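Local coordinates for protein pectate lyase (Cellvibrio cellulosa, PDB 1GXM) that probably cleaves pectate chains by anti-beta-elimination, this chain being the family 10 polysaccharide lyase catalytic module of a longer protein, at residues Gln44-Gly49 and Gly64-Gly69. Sequence-based numbering, arbitrary orientation.
Sequences QQNNGG and GGNESG
Gln45 turns both polar atoms of its side-chain amide to the backbone of residues 64-69, from a type I beta turn spanning Gln45 to Gly48 in the pectic acid lyase catalytic module. Its OE1 accepts from Glu67 N at 3.0 Å, on a lone pair in the carbonyl plane, while NE2 bonds Tyr43 O and sends a weak bond to Gly64 O. CG beside the backbone N (chi1 -56°) and a bend at chi2 fold the side chain so that CD packs 3.7 Å from Gly65 CA. One residue on, Asn46 N donates to Gly65 O at 2.8 Å, with the donor nearly in line with the C=O. Asn47 ND2 lies 2.9 Å from Glu67 O, and a water accepts from Asn47 N and donates to the same Glu67 O, 3.0 Å from each. At the far end the two segments meet glycine to glycine, Gly49 CA 4.1 Å from Gly69 CA. The contact pins together the two ends of the long loop that runs from helix 37-42 to strand 69-70. Behind it, Gln44 NE2 bonds Gly48 O and Ala98 O, tying the turn to helix 93-109, and Ser68 OG bonds Pro121 O. An Asx turn helps to fix the Asn47 amide: OD1 accepts from Gly49 N at 2.8 Å.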
loop_
_atom_site.group_PDB
_atom_site.type_symbol
_atom_site.label_atom_id
_atom_site.label_comp_id
_atom_site.label_asym_id
_atom_site.label_seq_id
_atom_site.Cartn_x
_atom_site.Cartn_y
_atom_site.Cartn_z
ATOM N N GLN A 44 4.874 20.765 -0.723
ATOM C CA GLN A 44 3.695 20.415 0.034
ATOM C C GLN A 44 2.562 21.348 -0.337
ATOM O O GLN A 44 2.724 22.567 -0.398
ATOM C CB GLN A 44 3.970 20.479 1.526
ATOM C CG GLN A 44 2.910 19.768 2.323
ATOM C CD GLN A 44 3.185 19.765 3.812
ATOM O OE1 GLN A 44 3.971 20.573 4.299
ATOM N NE2 GLN A 44 2.560 18.834 4.530
ATOM N N GLN A 45 1.412 20.789 -0.617
ATOM C CA GLN A 45 0.234 21.556 -0.951
ATOM C C GLN A 45 -0.359 22.147 0.307
ATOM O O GLN A 45 -0.039 21.741 1.423
ATOM C CB GLN A 45 -0.804 20.685 -1.663
ATOM C CG GLN A 45 -0.244 20.009 -2.921
ATOM C CD GLN A 45 0.258 20.993 -3.948
ATOM O OE1 GLN A 45 -0.526 21.557 -4.702
ATOM N NE2 GLN A 45 1.567 21.154 -4.018
ATOM N N ASN A 46 -1.245 23.113 0.121
ATOM C CA ASN A 46 -1.895 23.783 1.244
ATOM C C ASN A 46 -2.627 22.808 2.133
ATOM O O ASN A 46 -2.675 22.958 3.355
ATOM C CB ASN A 46 -2.847 24.869 0.739
ATOM C CG ASN A 46 -2.114 26.018 0.057
ATOM O OD1 ASN A 46 -1.028 26.379 0.454
ATOM N ND2 ASN A 46 -2.705 26.549 -0.990
ATOM N N ASN A 47 -3.189 21.770 1.519
ATOM C CA ASN A 47 -3.947 20.770 2.272
ATOM C C ASN A 47 -3.100 19.814 3.107
ATOM O O ASN A 47 -3.634 19.048 3.877
ATOM C CB ASN A 47 -4.884 19.999 1.364
ATOM C CG ASN A 47 -4.172 19.282 0.255
ATOM O OD1 ASN A 47 -3.040 18.856 0.382
ATOM N ND2 ASN A 47 -4.870 19.108 -0.843
ATOM N N GLY A 48 -1.791 19.884 2.938
ATOM C CA GLY A 48 -0.835 19.053 3.646
ATOM C C GLY A 48 -0.326 17.848 2.891
ATOM O O GLY A 48 0.619 17.207 3.319
ATOM N N GLY A 49 -0.982 17.514 1.790
ATOM C CA GLY A 49 -0.526 16.425 0.942
ATOM C C GLY A 49 0.502 16.904 -0.062
ATOM O O GLY A 49 0.715 18.101 -0.246
ATOM N N GLY A 64 4.541 25.479 -3.403
ATOM C CA GLY A 64 3.454 24.856 -2.709
ATOM C C GLY A 64 2.403 24.488 -3.730
ATOM O O GLY A 64 2.690 23.863 -4.747
ATOM N N GLY A 65 1.188 24.903 -3.466
ATOM C CA GLY A 65 0.102 24.671 -4.389
ATOM C C GLY A 65 -1.193 24.379 -3.697
ATOM O O GLY A 65 -1.231 24.163 -2.487
ATOM N N ASN A 66 -2.267 24.327 -4.466
ATOM C CA ASN A 66 -3.590 24.126 -3.914
ATOM C C ASN A 66 -4.284 22.932 -4.538
ATOM O O ASN A 66 -5.517 22.856 -4.566
ATOM C CB ASN A 66 -4.427 25.383 -4.119
ATOM C CG ASN A 66 -5.584 25.446 -3.187
ATOM O OD1 ASN A 66 -6.735 25.639 -3.608
ATOM N ND2 ASN A 66 -5.305 25.272 -1.905
ATOM N N GLU A 67 -3.484 22.013 -5.052
ATOM C CA GLU A 67 -4.028 20.843 -5.718
ATOM C C GLU A 67 -4.298 19.762 -4.692
ATOM O O GLU A 67 -3.903 19.845 -3.526
ATOM C CB GLU A 67 -3.065 20.330 -6.780
ATOM C CG GLU A 67 -2.889 21.290 -7.967
ATOM C CD GLU A 67 -4.162 21.586 -8.785
ATOM O OE1 GLU A 67 -5.201 20.900 -8.657
ATOM O OE2 GLU A 67 -4.131 22.542 -9.604
ATOM N N SER A 68 -5.021 18.747 -5.128
ATOM C CA SER A 68 -5.215 17.581 -4.290
ATOM C C SER A 68 -3.874 16.933 -3.982
ATOM O O SER A 68 -2.957 16.929 -4.795
ATOM C CB SER A 68 -6.116 16.570 -4.959
ATOM O OG SER A 68 -7.418 17.075 -5.057
ATOM N N GLY A 69 -3.762 16.439 -2.763
ATOM C CA GLY A 69 -2.673 15.566 -2.392
ATOM C C GLY A 69 -2.965 14.160 -2.857
ATOM O O GLY A 69 -4.087 13.822 -3.172
HETATM O O HOH W 1 -3.928 21.970 -1.389
#